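Local coordinates for protein transcriptional regulator (Streptococcus thermophilus LMD-9, PDB 5JUF) that probably activates competence genes by binding DNA through its helix-turn-helix domain once its tetratricopeptide-like domain has sensed a signalling peptide, at residues A[132-145]-A[165-177]. Residues are numbered along the deposited sequence; the frame is centred on the assembly and turned at random.
Sequences FTSWEESPKVEEIY and VIDYYFFHLYGRK. With SO4 (sulfate ion), chain C; SO4 (sulfate ion), chain E.
Helices 139-145 and 165-173 run at 119° to each other with axes 12.0 Å apart at closest approach, and Trp135, in the 3-10 turn before the first, has its CA 7.1 Å from that of His172. The imidazole of His172 is the hub. The indole of Trp135 stacks on one face, its five-membered ring centred 3.7 Å from the His172 ring; Tyr145 lies beyond the other face, nearly parallel but slid aside. In the ring plane, His172 NE2 donates to the syn lone pair of Glu142 OE2 at 2.7 Å, while ND1 gives a 2.8 Å bond to Tyr168 O, so both ring nitrogens are held and rotation about chi2 is fixed, consistent with a protonated imidazole. Tyr168 turns its edge onto the Tyr145 face, CD2 3.5 Å from CD1 of Tyr145, and its hydroxyl shares a water with Glu142 OE1 and Ser138 O. At the outer end, Arg176 NH2 and OE2 of the poorly ordered Glu136 form a salt bridge whose hydrogen bond is long (3.4 Å) and weak, and Phe132 sets its edge toward the face of Tyr174. Helix 117-130 flanks this tetratricopeptide packing, contributing Asn128 to the Tyr168 hydroxyl; Phe170 packs on helix 200-219, Leu173 on helix 181-192.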
ATOM      1  N   PHE A 132      10.100  10.252   0.768  1.00 36.90           N
ATOM      2  CA  PHE A 132      10.497  10.157   2.175  1.00 43.06           C
ATOM      3  C   PHE A 132      10.013  11.380   2.955  1.00 40.09           C
ATOM      4  O   PHE A 132      10.753  12.024   3.700  1.00 42.58           O
ATOM      5  CB  PHE A 132      12.007   9.969   2.315  1.00 51.45           C
ATOM      6  CG  PHE A 132      12.415   9.365   3.624  1.00 59.28           C
ATOM      7  CD1 PHE A 132      12.076   8.054   3.930  1.00 61.71           C
ATOM      8  CD2 PHE A 132      13.133  10.106   4.553  1.00 65.34           C
ATOM      9  CE1 PHE A 132      12.448   7.490   5.138  1.00 63.81           C
ATOM     10  CE2 PHE A 132      13.510   9.551   5.766  1.00 67.42           C
ATOM     11  CZ  PHE A 132      13.169   8.239   6.058  1.00 68.37           C
ATOM     12  N   THR A 133       8.750  11.715   2.738  1.00 34.98           N
ATOM     13  CA  THR A 133       8.091  12.779   3.466  1.00 41.39           C
ATOM     14  C   THR A 133       7.537  12.207   4.761  1.00 40.82           C
ATOM     15  O   THR A 133       6.790  11.228   4.733  1.00 41.88           O
ATOM     16  CB  THR A 133       6.972  13.383   2.620  1.00 40.20           C
ATOM     17  OG1 THR A 133       7.555  14.076   1.515  1.00 44.54           O
ATOM     18  CG2 THR A 133       6.131  14.344   3.446  1.00 43.73           C
ATOM     19  N   SER A 134       7.915  12.813   5.888  1.00 39.91           N
ATOM     20  CA  SER A 134       7.421  12.354   7.184  1.00 44.94           C
ATOM     21  C   SER A 134       5.901  12.405   7.224  1.00 41.19           C
ATOM     22  O   SER A 134       5.290  13.412   6.854  1.00 39.64           O
ATOM     23  CB  SER A 134       7.996  13.215   8.304  1.00 47.20           C
ATOM     24  OG  SER A 134       9.411  13.212   8.257  1.00 66.09           O
ATOM     25  N   TRP A 135       5.284  11.317   7.687  1.00 36.13           N
ATOM     26  CA  TRP A 135       3.834  11.325   7.795  1.00 38.99           C
ATOM     27  C   TRP A 135       3.357  12.388   8.779  1.00 39.47           C
ATOM     28  O   TRP A 135       2.225  12.871   8.659  1.00 38.25           O
ATOM     29  CB  TRP A 135       3.322   9.935   8.200  1.00 31.01           C
ATOM     30  CG  TRP A 135       3.849   9.479   9.517  1.00 40.22           C
ATOM     31  CD1 TRP A 135       4.970   8.726   9.738  1.00 44.15           C
ATOM     32  CD2 TRP A 135       3.289   9.755  10.800  1.00 37.65           C
ATOM     33  NE1 TRP A 135       5.138   8.519  11.084  1.00 42.96           N
ATOM     34  CE2 TRP A 135       4.118   9.136  11.758  1.00 40.79           C
ATOM     35  CE3 TRP A 135       2.166  10.468  11.236  1.00 32.71           C
ATOM     36  CZ2 TRP A 135       3.864   9.212  13.119  1.00 41.70           C
ATOM     37  CZ3 TRP A 135       1.913  10.536  12.598  1.00 41.49           C
ATOM     38  CH2 TRP A 135       2.760   9.913  13.520  1.00 42.32           C
ATOM     39  N   GLU A 136       4.204  12.775   9.732  1.00 46.19           N
ATOM     40  CA  GLU A 136       3.845  13.814  10.691  1.00 53.71           C
ATOM     41  C   GLU A 136       3.682  15.185  10.043  1.00 53.08           C
ATOM     42  O   GLU A 136       3.017  16.049  10.618  1.00 56.13           O
ATOM     43  CB  GLU A 136       4.899  13.887  11.797  1.00 63.70           C
ATOM     44  CG  GLU A 136       4.789  12.779  12.833  1.00 73.79           C
ATOM     45  CD  GLU A 136       6.136  12.203  13.229  1.00 80.79           C
ATOM     46  OE1 GLU A 136       7.032  12.125  12.361  1.00 82.14           O
ATOM     47  OE2 GLU A 136       6.294  11.826  14.409  1.00 86.31           O
ATOM     48  N   GLU A 137       4.277  15.407   8.876  1.00 50.81           N
ATOM     49  CA  GLU A 137       4.161  16.675   8.171  1.00 51.35           C
ATOM     50  C   GLU A 137       3.021  16.688   7.163  1.00 45.58           C
ATOM     51  O   GLU A 137       2.909  17.640   6.385  1.00 44.62           O
ATOM     52  CB  GLU A 137       5.478  17.001   7.463  1.00 58.74           C
ATOM     53  CG  GLU A 137       6.653  17.161   8.401  1.00 72.31           C
ATOM     54  CD  GLU A 137       7.982  17.209   7.672  1.00 83.12           C
ATOM     55  OE1 GLU A 137       8.067  16.687   6.534  1.00 84.13           O
ATOM     56  OE2 GLU A 137       8.942  17.770   8.242  1.00 89.37           O
ATOM     57  N   SER A 138       2.171  15.664   7.163  1.00 40.96           N
ATOM     58  CA  SER A 138       1.097  15.513   6.184  1.00 41.25           C
ATOM     59  C   SER A 138      -0.232  15.277   6.909  1.00 35.35           C
ATOM     60  O   SER A 138      -0.817  14.192   6.820  1.00 33.74           O
ATOM     61  CB  SER A 138       1.425  14.360   5.229  1.00 45.17           C
ATOM     62  OG  SER A 138       0.694  14.437   4.021  1.00 52.59           O
ATOM     63  N   PRO A 139      -0.757  16.292   7.605  1.00 31.63           N
ATOM     64  CA  PRO A 139      -1.874  16.022   8.534  1.00 37.70           C
ATOM     65  C   PRO A 139      -3.206  15.699   7.869  1.00 33.91           C
ATOM     66  O   PRO A 139      -3.979  14.903   8.419  1.00 30.11           O
ATOM     67  CB  PRO A 139      -1.947  17.308   9.379  1.00 42.26           C
ATOM     68  CG  PRO A 139      -1.227  18.352   8.591  1.00 38.11           C
ATOM     69  CD  PRO A 139      -0.189  17.645   7.780  1.00 31.69           C
ATOM     70  N   LYS A 140      -3.516  16.272   6.707  1.00 32.86           N
ATOM     71  CA  LYS A 140      -4.768  15.914   6.047  1.00 34.87           C
ATOM     72  C   LYS A 140      -4.713  14.491   5.506  1.00 31.83           C
ATOM     73  O   LYS A 140      -5.679  13.726   5.635  1.00 29.56           O
ATOM     74  CB  LYS A 140      -5.079  16.902   4.925  1.00 43.25           C
ATOM     75  CG  LYS A 140      -6.266  16.493   4.066  1.00 54.95           C
ATOM     76  CD  LYS A 140      -7.538  16.270   4.891  1.00 58.03           C
ATOM     77  CE  LYS A 140      -8.226  17.584   5.227  1.00 63.93           C
ATOM     78  NZ  LYS A 140      -9.535  17.368   5.918  1.00 63.13           N
ATOM     79  N   VAL A 141      -3.592  14.122   4.885  1.00 29.21           N
ATOM     80  CA  VAL A 141      -3.390  12.734   4.479  1.00 25.35           C
ATOM     81  C   VAL A 141      -3.493  11.809   5.687  1.00 27.73           C
ATOM     82  O   VAL A 141      -4.109  10.738   5.613  1.00 27.72           O
ATOM     83  CB  VAL A 141      -2.034  12.592   3.760  1.00 28.09           C
ATOM     84  CG1 VAL A 141      -1.670  11.121   3.544  1.00 27.77           C
ATOM     85  CG2 VAL A 141      -2.070  13.330   2.429  1.00 34.28           C
ATOM     86  N   GLU A 142      -2.898  12.216   6.820  1.00 25.53           N
ATOM     87  CA  GLU A 142      -2.902  11.372   8.008  1.00 24.62           C
ATOM     88  C   GLU A 142      -4.321  11.138   8.522  1.00 28.42           C
ATOM     89  O   GLU A 142      -4.687  10.013   8.885  1.00 25.67           O
ATOM     90  CB  GLU A 142      -2.033  12.003   9.100  1.00 25.30           C
ATOM     91  CG  GLU A 142      -1.845  11.089  10.300  1.00 31.00           C
ATOM     92  CD  GLU A 142      -1.004   9.845   9.969  1.00 34.22           C
ATOM     93  OE1 GLU A 142      -0.374   9.800   8.886  1.00 33.70           O
ATOM     94  OE2 GLU A 142      -0.974   8.911  10.799  1.00 36.79           O
ATOM     95  N   GLU A 143      -5.144  12.183   8.557  1.00 29.43           N
ATOM     96  CA  GLU A 143      -6.516  12.007   9.029  1.00 30.16           C
ATOM     97  C   GLU A 143      -7.275  11.005   8.166  1.00 24.03           C
ATOM     98  O   GLU A 143      -8.030  10.168   8.679  1.00 29.26           O
ATOM     99  CB  GLU A 143      -7.221  13.365   9.044  1.00 33.58           C
ATOM    100  CG  GLU A 143      -8.713  13.311   9.318  1.00 35.61           C
ATOM    101  CD  GLU A 143      -9.381  14.675   9.156  1.00 48.05           C
ATOM    102  OE1 GLU A 143      -8.935  15.461   8.289  1.00 48.61           O
ATOM    103  OE2 GLU A 143     -10.351  14.955   9.888  1.00 51.89           O
ATOM    104  N   ILE A 144      -7.083  11.067   6.847  1.00 23.36           N
ATOM    105  CA  ILE A 144      -7.758  10.141   5.947  1.00 29.35           C
ATOM    106  C   ILE A 144      -7.181   8.740   6.089  1.00 26.13           C
ATOM    107  O   ILE A 144      -7.925   7.755   6.158  1.00 23.35           O
ATOM    108  CB  ILE A 144      -7.662  10.654   4.501  1.00 27.59           C
ATOM    109  CG1 ILE A 144      -8.417  11.993   4.396  1.00 32.77           C
ATOM    110  CG2 ILE A 144      -8.173   9.599   3.511  1.00 21.47           C
ATOM    111  CD1 ILE A 144      -8.284  12.683   3.055  1.00 41.24           C
ATOM    112  N   TYR A 145      -5.850   8.632   6.123  1.00 23.42           N
ATOM    113  CA  TYR A 145      -5.205   7.352   6.381  1.00 24.83           C
ATOM    114  C   TYR A 145      -5.728   6.683   7.654  1.00 20.77           C
ATOM    115  O   TYR A 145      -5.955   5.467   7.667  1.00 24.60           O
ATOM    116  CB  TYR A 145      -3.692   7.557   6.460  1.00 21.14           C
ATOM    117  CG  TYR A 145      -2.998   6.448   7.197  1.00 26.30           C
ATOM    118  CD1 TYR A 145      -2.776   5.218   6.590  1.00 28.21           C
ATOM    119  CD2 TYR A 145      -2.558   6.630   8.505  1.00 27.95           C
ATOM    120  CE1 TYR A 145      -2.130   4.197   7.263  1.00 28.88           C
ATOM    121  CE2 TYR A 145      -1.925   5.616   9.189  1.00 29.88           C
ATOM    122  CZ  TYR A 145      -1.718   4.395   8.556  1.00 30.26           C
ATOM    123  OH  TYR A 145      -1.077   3.386   9.232  1.00 30.37           O
ATOM    124  N   VAL A 165      -2.257   0.984   1.810  1.00 23.03           N
ATOM    125  CA  VAL A 165      -2.506   1.492   3.164  1.00 22.34           C
ATOM    126  C   VAL A 165      -1.593   0.773   4.157  1.00 21.49           C
ATOM    127  O   VAL A 165      -0.946   1.401   5.001  1.00 22.67           O
ATOM    128  CB  VAL A 165      -3.992   1.340   3.530  1.00 23.14           C
ATOM    129  CG1 VAL A 165      -4.224   1.679   5.004  1.00 27.01           C
ATOM    130  CG2 VAL A 165      -4.852   2.257   2.630  1.00 26.95           C
ATOM    131  N   ILE A 166      -1.454  -0.543   3.999  1.00 22.94           N
ATOM    132  CA  ILE A 166      -0.587  -1.321   4.884  1.00 28.89           C
ATOM    133  C   ILE A 166       0.873  -0.897   4.728  1.00 24.61           C
ATOM    134  O   ILE A 166       1.628  -0.833   5.710  1.00 25.55           O
ATOM    135  CB  ILE A 166      -0.797  -2.824   4.618  1.00 24.42           C
ATOM    136  CG1 ILE A 166      -2.136  -3.278   5.236  1.00 22.52           C
ATOM    137  CG2 ILE A 166       0.380  -3.673   5.153  1.00 26.35           C
ATOM    138  CD1 ILE A 166      -2.524  -4.680   4.834  1.00 22.79           C
ATOM    139  N   ASP A 167       1.294  -0.598   3.494  1.00 23.77           N
ATOM    140  CA  ASP A 167       2.640  -0.065   3.273  1.00 27.75           C
ATOM    141  C   ASP A 167       2.837   1.258   4.008  1.00 29.26           C
ATOM    142  O   ASP A 167       3.905   1.504   4.577  1.00 24.15           O
ATOM    143  CB  ASP A 167       2.885   0.105   1.766  1.00 27.06           C
ATOM    144  CG  ASP A 167       4.378   0.205   1.395  1.00 35.62           C
ATOM    145  OD1 ASP A 167       5.257  -0.143   2.206  1.00 35.10           O
ATOM    146  OD2 ASP A 167       4.660   0.610   0.251  1.00 38.10           O
ATOM    147  N   TYR A 168       1.812   2.123   4.027  1.00 22.11           N
ATOM    148  CA  TYR A 168       1.953   3.382   4.755  1.00 26.23           C
ATOM    149  C   TYR A 168       2.019   3.151   6.263  1.00 23.49           C
ATOM    150  O   TYR A 168       2.704   3.897   6.973  1.00 21.87           O
ATOM    151  CB  TYR A 168       0.798   4.323   4.403  1.00 22.90           C
ATOM    152  CG  TYR A 168       1.083   5.792   4.617  1.00 25.83           C
ATOM    153  CD1 TYR A 168       2.222   6.376   4.086  1.00 27.74           C
ATOM    154  CD2 TYR A 168       0.196   6.601   5.311  1.00 23.25           C
ATOM    155  CE1 TYR A 168       2.484   7.732   4.243  1.00 29.73           C
ATOM    156  CE2 TYR A 168       0.445   7.980   5.481  1.00 23.95           C
ATOM    157  CZ  TYR A 168       1.601   8.532   4.948  1.00 23.06           C
ATOM    158  OH  TYR A 168       1.876   9.882   5.092  1.00 26.52           O
ATOM    159  N   TYR A 169       1.321   2.123   6.759  1.00 26.63           N
ATOM    160  CA  TYR A 169       1.467   1.701   8.153  1.00 27.56           C
ATOM    161  C   TYR A 169       2.905   1.271   8.457  1.00 23.58           C
ATOM    162  O   TYR A 169       3.499   1.710   9.451  1.00 27.95           O
ATOM    163  CB  TYR A 169       0.472   0.580   8.450  1.00 26.68           C
ATOM    164  CG  TYR A 169       0.798  -0.309   9.646  1.00 29.26           C
ATOM    165  CD1 TYR A 169       0.866   0.209  10.938  1.00 28.43           C
ATOM    166  CD2 TYR A 169       1.012  -1.671   9.477  1.00 28.12           C
ATOM    167  CE1 TYR A 169       1.146  -0.610  12.029  1.00 25.64           C
ATOM    168  CE2 TYR A 169       1.294  -2.498  10.573  1.00 28.04           C
ATOM    169  CZ  TYR A 169       1.355  -1.950  11.843  1.00 28.48           C
ATOM    170  OH  TYR A 169       1.622  -2.760  12.924  1.00 29.82           O
ATOM    171  N   PHE A 170       3.500   0.447   7.592  1.00 26.47           N
ATOM    172  CA  PHE A 170       4.908   0.080   7.792  1.00 28.34           C
ATOM    173  C   PHE A 170       5.813   1.313   7.772  1.00 28.33           C
ATOM    174  O   PHE A 170       6.786   1.393   8.535  1.00 26.79           O
ATOM    175  CB  PHE A 170       5.352  -0.930   6.727  1.00 25.03           C
ATOM    176  CG  PHE A 170       4.653  -2.258   6.813  1.00 25.62           C
ATOM    177  CD1 PHE A 170       4.189  -2.738   8.030  1.00 27.13           C
ATOM    178  CD2 PHE A 170       4.447  -3.021   5.674  1.00 26.47           C
ATOM    179  CE1 PHE A 170       3.541  -3.959   8.111  1.00 30.92           C
ATOM    180  CE2 PHE A 170       3.794  -4.244   5.756  1.00 24.96           C
ATOM    181  CZ  PHE A 170       3.346  -4.710   6.969  1.00 26.87           C
ATOM    182  N   PHE A 171       5.492   2.289   6.912  1.00 27.64           N
ATOM    183  CA  PHE A 171       6.206   3.567   6.881  1.00 27.79           C
ATOM    184  C   PHE A 171       6.140   4.280   8.234  1.00 31.12           C
ATOM    185  O   PHE A 171       7.124   4.894   8.663  1.00 29.38           O
ATOM    186  CB  PHE A 171       5.612   4.424   5.749  1.00 25.78           C
ATOM    187  CG  PHE A 171       6.382   5.694   5.419  1.00 31.33           C
ATOM    188  CD1 PHE A 171       7.645   5.638   4.830  1.00 33.18           C
ATOM    189  CD2 PHE A 171       5.793   6.941   5.608  1.00 30.20           C
ATOM    190  CE1 PHE A 171       8.322   6.803   4.493  1.00 36.70           C
ATOM    191  CE2 PHE A 171       6.461   8.116   5.262  1.00 35.60           C
ATOM    192  CZ  PHE A 171       7.734   8.042   4.713  1.00 36.13           C
ATOM    193  N   HIS A 172       4.998   4.197   8.936  1.00 29.44           N
ATOM    194  CA  HIS A 172       4.923   4.761  10.290  1.00 30.80           C
ATOM    195  C   HIS A 172       5.864   4.045  11.257  1.00 31.85           C
ATOM    196  O   HIS A 172       6.311   4.638  12.247  1.00 32.64           O
ATOM    197  CB  HIS A 172       3.498   4.678  10.858  1.00 26.83           C
ATOM    198  CG  HIS A 172       2.546   5.699  10.309  1.00 34.16           C
ATOM    199  ND1 HIS A 172       2.177   5.741   8.982  1.00 36.00           N
ATOM    200  CD2 HIS A 172       1.854   6.688  10.924  1.00 39.04           C
ATOM    201  CE1 HIS A 172       1.308   6.719   8.799  1.00 32.09           C
ATOM    202  NE2 HIS A 172       1.096   7.311   9.961  1.00 34.13           N
ATOM    203  N   LEU A 173       6.158   2.773  11.009  1.00 32.21           N
ATOM    204  CA  LEU A 173       6.972   1.989  11.932  1.00 33.67           C
ATOM    205  C   LEU A 173       8.468   2.114  11.676  1.00 36.13           C
ATOM    206  O   LEU A 173       9.259   1.634  12.497  1.00 33.36           O
ATOM    207  CB  LEU A 173       6.585   0.509  11.861  1.00 31.56           C
ATOM    208  CG  LEU A 173       5.145   0.140  12.212  1.00 36.63           C
ATOM    209  CD1 LEU A 173       5.021  -1.382  12.275  1.00 35.43           C
ATOM    210  CD2 LEU A 173       4.703   0.784  13.512  1.00 32.30           C
ATOM    211  N   TYR A 174       8.867   2.743  10.572  1.00 40.99           N
ATOM    212  CA  TYR A 174      10.273   2.848  10.192  1.00 37.72           C
ATOM    213  C   TYR A 174      11.100   3.500  11.297  1.00 39.89           C
ATOM    214  O   TYR A 174      10.796   4.610  11.744  1.00 37.05           O
ATOM    215  CB  TYR A 174      10.377   3.652   8.899  1.00 41.74           C
ATOM    216  CG  TYR A 174      11.780   3.819   8.369  1.00 48.13           C
ATOM    217  CD1 TYR A 174      12.356   2.845   7.570  1.00 50.32           C
ATOM    218  CD2 TYR A 174      12.524   4.959   8.657  1.00 55.40           C
ATOM    219  CE1 TYR A 174      13.632   2.994   7.078  1.00 58.07           C
ATOM    220  CE2 TYR A 174      13.805   5.117   8.167  1.00 57.88           C
ATOM    221  CZ  TYR A 174      14.351   4.128   7.378  1.00 60.06           C
ATOM    222  OH  TYR A 174      15.621   4.264   6.883  1.00 65.47           O
ATOM    223  N   GLY A 175      12.145   2.804  11.746  1.00 39.20           N
ATOM    224  CA  GLY A 175      13.019   3.335  12.771  1.00 38.60           C
ATOM    225  C   GLY A 175      12.394   3.540  14.133  1.00 45.14           C
ATOM    226  O   GLY A 175      13.008   4.189  14.987  1.00 46.41           O
ATOM    227  N   ARG A 176      11.205   2.997  14.385  1.00 43.54           N
ATOM    228  CA  ARG A 176      10.485   3.255  15.630  1.00 47.26           C
ATOM    229  C   ARG A 176      10.702   2.118  16.626  1.00 49.91           C
ATOM    230  O   ARG A 176      10.275   0.982  16.382  1.00 43.21           O
ATOM    231  CB  ARG A 176       8.992   3.456  15.365  1.00 43.06           C
ATOM    232  CG  ARG A 176       8.641   4.832  14.814  1.00 49.16           C
ATOM    233  CD  ARG A 176       8.991   5.926  15.809  1.00 67.34           C
ATOM    234  NE  ARG A 176       8.339   7.198  15.510  1.00 77.06           N
ATOM    235  CZ  ARG A 176       7.119   7.525  15.924  1.00 83.28           C
ATOM    236  NH1 ARG A 176       6.410   6.671  16.648  1.00 85.52           N
ATOM    237  NH2 ARG A 176       6.607   8.707  15.609  1.00 86.43           N
ATOM    238  N   LYS A 177      11.337   2.437  17.764  1.00 45.55           N
ATOM    239  CA  LYS A 177      11.577   1.433  18.798  1.00 48.41           C
ATOM    240  C   LYS A 177      10.276   0.970  19.440  1.00 50.69           C
ATOM    241  O   LYS A 177      10.140  -0.204  19.803  1.00 57.54           O
ATOM    242  CB  LYS A 177      12.505   1.990  19.880  1.00 54.18           C
ATOM    243  CG  LYS A 177      13.699   2.779  19.378  1.00 57.25           C
ATOM    244  CD  LYS A 177      14.335   3.543  20.536  1.00 69.38           C
ATOM    245  CE  LYS A 177      15.442   4.476  20.071  1.00 73.62           C
ATOM    246  NZ  LYS A 177      16.062   5.189  21.222  1.00 74.08           N
TER
HETATM  247  S   SO4 C 402      -1.179  17.330   3.984  1.00 61.78           S
HETATM  248  O1  SO4 C 402       0.245  17.661   3.978  1.00 61.69           O
HETATM  249  O2  SO4 C 402      -1.360  15.906   4.255  1.00 59.59           O
HETATM  250  O3  SO4 C 402      -1.845  18.127   5.018  1.00 61.37           O
HETATM  251  O4  SO4 C 402      -1.758  17.633   2.675  1.00 64.18           O
HETATM  252  S   SO4 E 404      10.557   5.665  19.351  1.00 83.27           S
HETATM  253  O1  SO4 E 404      11.924   5.814  19.839  1.00 86.01           O
HETATM  254  O2  SO4 E 404      10.565   4.687  18.284  1.00 89.94           O
HETATM  255  O3  SO4 E 404      10.061   6.948  18.860  1.00 84.21           O
HETATM  256  O4  SO4 E 404       9.679   5.182  20.409  1.00 82.94           O
HETATM  257  O   HOH W   1       0.182  11.239   6.724  1.00 26.27           O